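Local structure of extracellular sialidase/neuraminidase, putative (Aspergillus fumigatus, 2XZI) at residues P41-T46 with I51-E56; N104-V109 with V199-G204; A21-P26 with S330-E335; R58-T61 with G66-N69. The protein is a secreted exo-glycosidase of the sialidase family that acts as a KDNase, probably hydrolysing glycosidic bonds of terminal deaminoneuraminic acid. All coordinates share one frame; numbering follows the deposited sequence.

The four contacts sample one beta-propeller from its core to its rim. Contacts 1 and 2 are buried. Contact 1 is a backbone-bonded hairpin within a blade, while contact 2 is apolar packing between blades with no hydrogen bond across it. They touch, through A42 against P107 and through a probable bond from N104 N to E56 OE2. Contact 4, partly buried, lies where strands 51-58 and 68-74 of contact 1's sheet are joined, and there the chemistry turns polar: carboxylate, waters and a sodium ion. Contact 3, about 20 Å from the chain centre, joins two loops by a single methionine methyl; it is peripheral, yet its M23 and A332 are buried and G331 alone of the touching residues is exposed.

Contact 1: P41-T46 with I51-E56; sequences PAVVRT and ILAFAE
V43 and I51 run alongside one another in the same direction, their CG2 methyls 3.5 Å apart, on the face of this antiparallel beta hairpin that also carries A53 and R45. In V43 a chi1 of 67° puts CG1 between the backbone N and the carbonyl carbon and leaves CG2 anti to the N, against I51. On the other face A42, V44, L52 and F54 gather. The F54 ring, with CG anti to the carbonyl carbon (chi1 -55°), turns an edge to its neighbour: A42 O is 3.5 Å from CD1 and V44 CG2 is 4.3 Å from CE1, both near the ring plane. The T46 side chain lies roughly perpendicular to that of L52, with T46 CG2 3.7 Å from L52 CD1, while T46 OG1 bonds to D161. Two pairs of backbone bonds, A42 with F54 and V44 with L52, join the strands; F54 N to A42 O is the shortest at 2.7 Å and almost straight (173°). Strands 37-45 and 51-58 open a four-stranded propeller blade. Strand 68-74 continues the sheet beside F54, A42 packs on P105 and P107 of strand 101-109, V44 on P107 and V109, and L352 of strand 349-356 covers V43 and A53.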
loop_
_atom_site.group_PDB
_atom_site.type_symbol
_atom_site.label_atom_id
_atom_site.label_comp_id
_atom_site.label_asym_id
_atom_site.label_seq_id
_atom_site.Cartn_x
_atom_site.Cartn_y
_atom_site.Cartn_z
ATOM N N PRO A 41 1.074 0.063 4.881
ATOM C CA PRO A 41 -0.064 0.969 4.665
ATOM C C PRO A 41 -0.801 0.779 3.337
ATOM O O PRO A 41 -0.215 0.364 2.329
ATOM C CB PRO A 41 0.586 2.356 4.675
ATOM C CG PRO A 41 1.980 2.087 4.166
ATOM C CD PRO A 41 2.354 0.797 4.854
ATOM N N ALA A 42 -2.088 1.100 3.349
ATOM C CA ALA A 42 -2.861 1.214 2.119
ATOM C C ALA A 42 -3.880 2.308 2.348
ATOM O O ALA A 42 -4.474 2.357 3.423
ATOM C CB ALA A 42 -3.563 -0.079 1.830
ATOM N N VAL A 43 -4.134 3.144 1.356
ATOM C CA VAL A 43 -5.096 4.248 1.502
ATOM C C VAL A 43 -5.905 4.447 0.229
ATOM O O VAL A 43 -5.366 4.359 -0.891
ATOM C CB VAL A 43 -4.395 5.570 1.944
ATOM C CG1 VAL A 43 -3.465 6.121 0.842
ATOM C CG2 VAL A 43 -5.413 6.617 2.409
ATOM N N VAL A 44 -7.206 4.674 0.419
ATOM C CA VAL A 44 -8.080 5.029 -0.690
ATOM C C VAL A 44 -9.056 6.116 -0.296
ATOM O O VAL A 44 -9.431 6.240 0.848
ATOM C CB VAL A 44 -8.879 3.813 -1.248
ATOM C CG1 VAL A 44 -7.931 2.804 -1.937
ATOM C CG2 VAL A 44 -9.737 3.161 -0.160
ATOM N N ARG A 45 -9.457 6.906 -1.280
ATOM C CA ARG A 45 -10.562 7.833 -1.128
ATOM C C ARG A 45 -11.780 7.183 -1.773
ATOM O O ARG A 45 -11.704 6.669 -2.891
ATOM C CB ARG A 45 -10.231 9.152 -1.836
ATOM C CG ARG A 45 -11.326 10.198 -1.662
ATOM C CD ARG A 45 -11.263 11.253 -2.720
ATOM N NE ARG A 45 -12.015 10.842 -3.900
ATOM C CZ ARG A 45 -11.790 11.298 -5.129
ATOM N NH1 ARG A 45 -10.819 12.179 -5.358
ATOM N NH2 ARG A 45 -12.533 10.858 -6.135
ATOM N N THR A 46 -12.896 7.170 -1.057
ATOM C CA THR A 46 -14.099 6.512 -1.571
ATOM C C THR A 46 -14.847 7.473 -2.470
ATOM O O THR A 46 -14.461 8.630 -2.601
ATOM C CB THR A 46 -15.026 6.061 -0.446
ATOM O OG1 THR A 46 -15.677 7.214 0.101
ATOM C CG2 THR A 46 -14.273 5.308 0.655
ATOM N N ILE A 51 -11.911 9.118 3.450
ATOM C CA ILE A 51 -10.616 8.457 3.272
ATOM C C ILE A 51 -10.549 7.263 4.210
ATOM O O ILE A 51 -10.884 7.384 5.394
ATOM C CB ILE A 51 -9.426 9.431 3.470
ATOM C CG1 ILE A 51 -9.579 10.620 2.495
ATOM C CG2 ILE A 51 -8.112 8.714 3.222
ATOM C CD1 ILE A 51 -8.612 11.768 2.705
ATOM N N LEU A 52 -10.134 6.112 3.665
ATOM C CA LEU A 52 -9.928 4.876 4.424
ATOM C C LEU A 52 -8.451 4.529 4.413
ATOM O O LEU A 52 -7.863 4.367 3.345
ATOM C CB LEU A 52 -10.713 3.728 3.801
ATOM C CG LEU A 52 -12.195 3.951 3.527
ATOM C CD1 LEU A 52 -12.837 2.703 2.907
ATOM C CD2 LEU A 52 -12.931 4.340 4.798
ATOM N N ALA A 53 -7.855 4.451 5.607
ATOM C CA ALA A 53 -6.449 4.083 5.775
ATOM C C ALA A 53 -6.338 2.735 6.476
ATOM O O ALA A 53 -6.898 2.551 7.567
ATOM C CB ALA A 53 -5.740 5.169 6.576
ATOM N N PHE A 54 -5.607 1.808 5.862
ATOM C CA PHE A 54 -5.427 0.453 6.357
ATOM C C PHE A 54 -3.983 0.206 6.724
ATOM O O PHE A 54 -3.072 0.848 6.185
ATOM C CB PHE A 54 -5.805 -0.567 5.289
ATOM C CG PHE A 54 -7.183 -0.392 4.735
ATOM C CD1 PHE A 54 -7.402 0.427 3.629
ATOM C CD2 PHE A 54 -8.257 -1.065 5.281
ATOM C CE1 PHE A 54 -8.697 0.594 3.105
ATOM C CE2 PHE A 54 -9.554 -0.896 4.756
ATOM C CZ PHE A 54 -9.757 -0.086 3.661
ATOM N N ALA A 55 -3.771 -0.727 7.644
ATOM C CA ALA A 55 -2.421 -1.145 7.992
ATOM C C ALA A 55 -2.453 -2.529 8.631
ATOM O O ALA A 55 -3.525 -3.030 9.041
ATOM C CB ALA A 55 -1.795 -0.143 8.954
ATOM N N GLU A 56 -1.275 -3.141 8.707
ATOM C CA GLU A 56 -1.069 -4.297 9.545
ATOM C C GLU A 56 -0.757 -3.861 10.960
ATOM O O GLU A 56 0.207 -3.130 11.208
ATOM C CB GLU A 56 0.101 -5.117 9.003
ATOM C CG GLU A 56 -0.240 -5.915 7.760
ATOM C CD GLU A 56 0.922 -6.737 7.256
ATOM O OE1 GLU A 56 1.811 -7.108 8.067
ATOM O OE2 GLU A 56 0.935 -7.036 6.045
#

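Contact 2: N104-V109 with V199-G204; sequences NPTPVV and VIPAMG
T106 and I200 meet across the seam between two blades of the sialidase beta-propeller: strand 101-109 is the first strand of its four-stranded sheet, and strand 198-202 is the second of the next. The short segments run antiparallel with their axes 8.3 Å apart, too far for backbone pairing, and no hydrogen bond crosses between them. I200 does the work by forking. Its CG2, anti to the backbone N, reaches T106 CG2 at 3.7 Å, the two side chains slanting past one another. Its other branch, CG1, goes to V108 instead, 4.2 Å from V108 CG1, and here the side chains cross at about a right angle. Chi2 of 85° swings I200 CD1 round so that it too stands near V108 CG1, at 4.3 Å. V108 offers the methyl lodged between its backbone N and carbonyl carbon. P201 adds the flank of its ring, with CD 4.3 Å from T106 CG2. F118 of strand 115-122 and V185 also pack on I200, so the isoleucine is buried on several sides. On its other side strand 101-109 packs against the preceding blade, P105 and P107 touching A42. T106 turns its two branches to different tasks: the methyl faces I200, while OG1 donates to N104 O of its own strand at 3.0 Å, from about 45° above the carbonyl plane.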
loop_
_atom_site.group_PDB
_atom_site.type_symbol
_atom_site.label_atom_id
_atom_site.label_comp_id
_atom_site.label_asym_id
_atom_site.label_seq_id
_atom_site.Cartn_x
_atom_site.Cartn_y
_atom_site.Cartn_z
ATOM N N ASN A 104 -1.044 -7.503 4.030
ATOM C CA ASN A 104 -0.970 -7.059 2.630
ATOM C C ASN A 104 -2.239 -6.324 2.160
ATOM O O ASN A 104 -2.808 -6.657 1.123
ATOM C CB ASN A 104 -0.685 -8.250 1.697
ATOM C CG ASN A 104 0.754 -8.688 1.740
ATOM O OD1 ASN A 104 1.218 -9.248 2.746
ATOM N ND2 ASN A 104 1.488 -8.418 0.672
ATOM N N PRO A 105 -2.714 -5.328 2.923
ATOM C CA PRO A 105 -3.947 -4.690 2.453
ATOM C C PRO A 105 -3.812 -4.111 1.045
ATOM O O PRO A 105 -2.874 -3.359 0.761
ATOM C CB PRO A 105 -4.168 -3.561 3.479
ATOM C CG PRO A 105 -2.802 -3.291 4.010
ATOM C CD PRO A 105 -2.156 -4.625 4.092
ATOM N N THR A 106 -4.746 -4.485 0.165
ATOM C CA THR A 106 -4.761 -4.000 -1.220
ATOM C C THR A 106 -6.204 -3.643 -1.604
ATOM O O THR A 106 -6.926 -4.454 -2.187
ATOM C CB THR A 106 -4.140 -5.031 -2.186
ATOM O OG1 THR A 106 -2.901 -5.488 -1.644
ATOM C CG2 THR A 106 -3.872 -4.416 -3.554
ATOM N N PRO A 107 -6.619 -2.415 -1.272
ATOM C CA PRO A 107 -7.991 -1.952 -1.512
ATOM C C PRO A 107 -8.195 -1.405 -2.914
ATOM O O PRO A 107 -7.252 -0.905 -3.538
ATOM C CB PRO A 107 -8.168 -0.846 -0.464
ATOM C CG PRO A 107 -6.782 -0.271 -0.326
ATOM C CD PRO A 107 -5.873 -1.479 -0.404
ATOM N N VAL A 108 -9.435 -1.467 -3.408
ATOM C CA VAL A 108 -9.844 -0.754 -4.604
ATOM C C VAL A 108 -11.307 -0.333 -4.439
ATOM O O VAL A 108 -12.141 -1.134 -4.028
ATOM C CB VAL A 108 -9.616 -1.593 -5.901
ATOM C CG1 VAL A 108 -10.367 -2.932 -5.857
ATOM C CG2 VAL A 108 -9.934 -0.764 -7.169
ATOM N N VAL A 109 -11.586 0.911 -4.793
ATOM C CA VAL A 109 -12.932 1.442 -4.716
ATOM C C VAL A 109 -13.617 1.228 -6.066
ATOM O O VAL A 109 -13.125 1.666 -7.102
ATOM C CB VAL A 109 -12.940 2.937 -4.340
ATOM C CG1 VAL A 109 -14.392 3.465 -4.315
ATOM C CG2 VAL A 109 -12.237 3.183 -2.990
ATOM N N VAL A 199 -8.228 -3.741 -11.735
ATOM C CA VAL A 199 -6.962 -4.456 -11.797
ATOM C C VAL A 199 -6.283 -4.322 -10.444
ATOM O O VAL A 199 -6.049 -3.201 -9.952
ATOM C CB VAL A 199 -6.005 -3.916 -12.895
ATOM C CG1 VAL A 199 -4.766 -4.804 -12.981
ATOM C CG2 VAL A 199 -6.685 -3.895 -14.240
ATOM N N ILE A 200 -5.990 -5.481 -9.856
ATOM C CA ILE A 200 -5.329 -5.583 -8.558
ATOM C C ILE A 200 -3.974 -6.264 -8.752
ATOM O O ILE A 200 -3.908 -7.382 -9.278
ATOM C CB ILE A 200 -6.227 -6.341 -7.540
ATOM C CG1 ILE A 200 -7.590 -5.631 -7.368
ATOM C CG2 ILE A 200 -5.506 -6.512 -6.198
ATOM C CD1 ILE A 200 -8.685 -6.004 -8.429
ATOM N N PRO A 201 -2.889 -5.589 -8.362
ATOM C CA PRO A 201 -1.579 -6.207 -8.570
ATOM C C PRO A 201 -1.293 -7.243 -7.508
ATOM O O PRO A 201 -1.614 -7.042 -6.337
ATOM C CB PRO A 201 -0.613 -5.026 -8.439
ATOM C CG PRO A 201 -1.286 -4.115 -7.445
ATOM C CD PRO A 201 -2.778 -4.266 -7.710
ATOM N N ALA A 202 -0.664 -8.339 -7.909
ATOM C CA ALA A 202 -0.278 -9.404 -7.001
ATOM C C ALA A 202 1.024 -10.054 -7.426
ATOM O O ALA A 202 1.589 -9.722 -8.487
ATOM C CB ALA A 202 -1.388 -10.451 -6.876
ATOM N N MET A 203 1.500 -10.980 -6.603
ATOM C CA MET A 203 2.742 -11.680 -6.924
ATOM C C MET A 203 2.577 -12.460 -8.242
ATOM O O MET A 203 1.668 -13.264 -8.370
ATOM C CB MET A 203 3.109 -12.630 -5.791
ATOM C CG MET A 203 4.215 -13.614 -6.151
ATOM S SD MET A 203 4.770 -14.475 -4.676
ATOM C CE MET A 203 5.400 -16.005 -5.351
ATOM N N GLY A 204 3.453 -12.181 -9.214
ATOM C CA GLY A 204 3.468 -12.909 -10.495
ATOM C C GLY A 204 2.228 -12.753 -11.369
ATOM O O GLY A 204 2.089 -13.474 -12.362
#

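Contact 3: A21-P26 with S330-E335; sequences ANMASP and SGAGHE
The peptide group joining G331 to A332 is the flat surface that M23 meets, and the methionine comes to its oxygen end and not squarely over a face. M23 CE is 3.6 Å from G331 O, lifted roughly 35° out of the peptide plane. A332 CB projects on that same side of the plane and takes the second touch, 4.2 Å from M23 CE. Everything that crosses is therefore made by one methyl group, with no hydrogen bond between the segments. The M23 chain runs out straight to the sulfur (chi2 175°) and then bends (chi3 76°); this last turn carries CE toward the loop and leaves SD farther back, 4.6 Å from G331 O. In the beta-propeller these loops belong to the blade that closes the ring, in which the N-terminal strand 12-18 completes a sheet whose other three strands come from the C-terminal part of the chain. Residues 21-26 follow strand 12-18 and residues 330-335 lead into strand 334-343, so the contact joins the loop after one outermost strand to the loop before the other. P16 of strand 12-18 touches both M23 and A332, while A369 and I371 of strand 368-375 lie against M23 and A332 respectively. Beyond the methyl contact, A332 O is bonded by S355 OG.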
loop_
_atom_site.group_PDB
_atom_site.type_symbol
_atom_site.label_atom_id
_atom_site.label_comp_id
_atom_site.label_asym_id
_atom_site.label_seq_id
_atom_site.Cartn_x
_atom_site.Cartn_y
_atom_site.Cartn_z
ATOM N N ALA A 21 3.209 1.360 19.974
ATOM C CA ALA A 21 3.017 1.197 21.427
ATOM C C ALA A 21 3.925 2.076 22.311
ATOM O O ALA A 21 3.594 2.330 23.471
ATOM C CB ALA A 21 3.131 -0.285 21.817
ATOM N N ASN A 22 5.053 2.533 21.770
ATOM C CA ASN A 22 6.021 3.375 22.493
ATOM C C ASN A 22 5.647 4.853 22.540
ATOM O O ASN A 22 6.254 5.639 23.300
ATOM C CB ASN A 22 7.408 3.253 21.860
ATOM C CG ASN A 22 7.436 3.725 20.406
ATOM O OD1 ASN A 22 6.511 3.440 19.638
ATOM N ND2 ASN A 22 8.485 4.443 20.029
ATOM N N MET A 23 4.695 5.256 21.704
ATOM C CA MET A 23 4.354 6.677 21.565
ATOM C C MET A 23 3.289 7.079 22.576
ATOM O O MET A 23 2.574 6.225 23.095
ATOM C CB MET A 23 3.843 6.963 20.148
ATOM C CG MET A 23 4.905 6.812 19.065
ATOM S SD MET A 23 4.263 7.023 17.391
ATOM C CE MET A 23 4.067 8.801 17.310
ATOM N N ALA A 24 3.193 8.377 22.869
ATOM C CA ALA A 24 2.051 8.891 23.633
ATOM C C ALA A 24 0.772 8.617 22.845
ATOM O O ALA A 24 0.787 8.658 21.613
ATOM C CB ALA A 24 2.204 10.378 23.896
ATOM N N SER A 25 -0.319 8.340 23.550
ATOM C CA SER A 25 -1.589 7.973 22.920
ATOM C C SER A 25 -1.405 6.933 21.806
ATOM O O SER A 25 -1.733 7.210 20.642
ATOM C CB SER A 25 -2.306 9.206 22.366
ATOM O OG SER A 25 -2.540 10.163 23.392
ATOM N N PRO A 26 -0.868 5.745 22.146
ATOM C CA PRO A 26 -0.717 4.692 21.140
ATOM C C PRO A 26 -2.070 4.242 20.613
ATOM O O PRO A 26 -3.074 4.303 21.333
ATOM C CB PRO A 26 -0.058 3.562 21.925
ATOM C CG PRO A 26 -0.550 3.761 23.348
ATOM C CD PRO A 26 -0.516 5.257 23.498
ATOM N N SER A 330 8.374 15.172 13.244
ATOM C CA SER A 330 9.151 14.970 14.458
ATOM C C SER A 330 8.379 14.086 15.435
ATOM O O SER A 330 7.148 14.180 15.534
ATOM C CB SER A 330 9.487 16.321 15.092
ATOM O OG SER A 330 10.256 17.109 14.203
ATOM N N GLY A 331 9.115 13.219 16.130
ATOM C CA GLY A 331 8.569 12.401 17.215
ATOM C C GLY A 331 7.953 11.076 16.803
ATOM O O GLY A 331 7.319 10.396 17.623
ATOM N N ALA A 332 8.129 10.706 15.535
ATOM C CA ALA A 332 7.530 9.488 15.006
ATOM C C ALA A 332 8.572 8.580 14.358
ATOM O O ALA A 332 8.241 7.714 13.549
ATOM C CB ALA A 332 6.420 9.828 14.028
ATOM N N GLY A 333 9.829 8.768 14.738
ATOM C CA GLY A 333 10.909 7.921 14.280
ATOM C C GLY A 333 11.468 8.389 12.959
ATOM O O GLY A 333 11.210 9.513 12.524
ATOM N N HIS A 334 12.240 7.511 12.331
ATOM C CA HIS A 334 12.859 7.804 11.051
ATOM C C HIS A 334 11.922 7.400 9.926
ATOM O O HIS A 334 11.681 6.211 9.734
ATOM C CB HIS A 334 14.178 7.035 10.922
ATOM C CG HIS A 334 15.173 7.363 11.990
ATOM N ND1 HIS A 334 15.841 8.567 12.034
ATOM C CD2 HIS A 334 15.623 6.641 13.044
ATOM C CE1 HIS A 334 16.652 8.580 13.078
ATOM N NE2 HIS A 334 16.541 7.423 13.708
ATOM N N GLU A 335 11.439 8.385 9.175
ATOM C CA GLU A 335 10.530 8.120 8.053
ATOM C C GLU A 335 11.219 7.360 6.932
ATOM O O GLU A 335 12.338 7.690 6.509
ATOM C CB GLU A 335 9.936 9.423 7.515
ATOM C CG GLU A 335 8.899 9.209 6.409
ATOM C CD GLU A 335 8.247 10.494 5.965
ATOM O OE1 GLU A 335 8.929 11.545 5.989
ATOM O OE2 GLU A 335 7.059 10.455 5.576
#

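Contact 4: R58-T61 with G66-N69; sequences RRHT and GDIN. With NA (sodium ion), chain E.
R59 and D67 lie alongside each other where the second and third strands of a propeller blade are joined, next to a sodium site. R58 and I68 form the last antiparallel pair, non-hydrogen-bonded, with R58 CG lying 3.9 Å from I68 CG1. D67 is well supplied with partners. Its backbone O accepts R59 N at 3.1 Å, and also a water that in turn accepts H60 N. Carboxylate OD2 accepts hydrogen bonds from two further waters, one bonded to H60 NE2 and the other accepting from N69 ND2. The direct salt bridge from R59 NE to D67 OD2 is long and weak at 3.5 Å; OD2 stands at the guanidinium edge, with the two planes almost perpendicular (89°). Bends at chi2 and chi3 fold the R59 chain back alongside the aspartate, and its NH1 is held by G34 O. R59 CB sits 3.7 Å from the plane of the H60 ring, over its centre. R58 extends the other way, into the pocket: its guanidinium is held by E56 and D64, and NH2 bonds to O4 of the bound deaminoneuraminic acid. The sodium ion is coordinated by D67 OD1 and N69 OD1, each at 2.4 Å, by the backbone oxygens of G96 and G98 and by two waters. The nearer water, 2.3 Å from the sodium ion, also donates to I68 O.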
loop_
_atom_site.group_PDB
_atom_site.type_symbol
_atom_site.label_atom_id
_atom_site.label_comp_id
_atom_site.label_asym_id
_atom_site.label_seq_id
_atom_site.Cartn_x
_atom_site.Cartn_y
_atom_site.Cartn_z
ATOM N N ARG A 58 0.719 -5.072 13.981
ATOM C CA ARG A 58 1.634 -6.137 14.374
ATOM C C ARG A 58 1.700 -6.189 15.908
ATOM O O ARG A 58 2.275 -5.306 16.557
ATOM C CB ARG A 58 2.994 -5.963 13.676
ATOM C CG ARG A 58 2.880 -5.982 12.152
ATOM C CD ARG A 58 4.217 -6.030 11.443
ATOM N NE ARG A 58 3.999 -6.341 10.026
ATOM C CZ ARG A 58 4.959 -6.652 9.157
ATOM N NH1 ARG A 58 6.235 -6.724 9.528
ATOM N NH2 ARG A 58 4.629 -6.940 7.901
ATOM N N ARG A 59 1.092 -7.231 16.472
ATOM C CA ARG A 59 0.742 -7.229 17.876
ATOM C C ARG A 59 1.927 -7.128 18.807
ATOM O O ARG A 59 1.930 -6.274 19.709
ATOM C CB ARG A 59 -0.094 -8.452 18.195
ATOM C CG ARG A 59 -1.506 -8.387 17.598
ATOM C CD ARG A 59 -2.541 -7.882 18.591
ATOM N NE ARG A 59 -2.680 -8.796 19.736
ATOM C CZ ARG A 59 -2.418 -8.468 21.003
ATOM N NH1 ARG A 59 -2.018 -7.234 21.330
ATOM N NH2 ARG A 59 -2.577 -9.391 21.952
ATOM N N HIS A 60 2.933 -7.973 18.599
ATOM C CA HIS A 60 3.960 -8.177 19.620
ATOM C C HIS A 60 5.347 -7.708 19.261
ATOM O O HIS A 60 6.141 -7.419 20.158
ATOM C CB HIS A 60 4.020 -9.643 20.023
ATOM C CG HIS A 60 2.694 -10.202 20.429
ATOM N ND1 HIS A 60 1.983 -9.725 21.512
ATOM C CD2 HIS A 60 1.939 -11.185 19.885
ATOM C CE1 HIS A 60 0.846 -10.391 21.615
ATOM N NE2 HIS A 60 0.800 -11.288 20.647
ATOM N N THR A 61 5.655 -7.684 17.966
ATOM C CA THR A 61 6.970 -7.276 17.482
ATOM C C THR A 61 6.727 -6.618 16.134
ATOM O O THR A 61 5.580 -6.537 15.674
ATOM C CB THR A 61 7.920 -8.475 17.257
ATOM O OG1 THR A 61 7.483 -9.201 16.107
ATOM C CG2 THR A 61 7.977 -9.410 18.481
ATOM N N GLY A 66 3.619 -14.146 12.769
ATOM C CA GLY A 66 3.003 -14.102 14.094
ATOM C C GLY A 66 1.652 -13.422 14.047
ATOM O O GLY A 66 1.049 -13.275 12.984
ATOM N N ASP A 67 1.169 -13.016 15.220
ATOM C CA ASP A 67 -0.160 -12.447 15.360
ATOM C C ASP A 67 -0.189 -11.021 14.797
ATOM O O ASP A 67 0.378 -10.079 15.385
ATOM C CB ASP A 67 -0.571 -12.466 16.837
ATOM C CG ASP A 67 -2.007 -12.059 17.056
ATOM O OD1 ASP A 67 -2.777 -11.921 16.075
ATOM O OD2 ASP A 67 -2.390 -11.888 18.233
ATOM N N ILE A 68 -0.861 -10.874 13.654
ATOM C CA ILE A 68 -0.963 -9.594 12.948
ATOM C C ILE A 68 -2.400 -9.447 12.510
ATOM O O ILE A 68 -2.955 -10.363 11.900
ATOM C CB ILE A 68 0.000 -9.541 11.734
ATOM C CG1 ILE A 68 1.460 -9.666 12.174
ATOM C CG2 ILE A 68 -0.221 -8.270 10.909
ATOM C CD1 ILE A 68 2.458 -9.862 11.037
ATOM N N ASN A 69 -3.005 -8.313 12.859
ATOM C CA ASN A 69 -4.390 -8.011 12.496
ATOM C C ASN A 69 -4.453 -6.922 11.448
ATOM O O ASN A 69 -3.559 -6.062 11.389
ATOM C CB ASN A 69 -5.230 -7.622 13.735
ATOM C CG ASN A 69 -5.188 -8.661 14.812
ATOM O OD1 ASN A 69 -4.900 -9.820 14.547
ATOM N ND2 ASN A 69 -5.520 -8.265 16.043
HETATM NA NA NA E . -5.147 -11.958 15.512
HETATM O O HOH W 1 2.901 -9.942 16.437
HETATM O O HOH W 2 -1.337 -13.069 20.400
HETATM O O HOH W 3 -5.117 -10.748 17.675
HETATM O O HOH W 4 -4.314 -12.323 13.438
#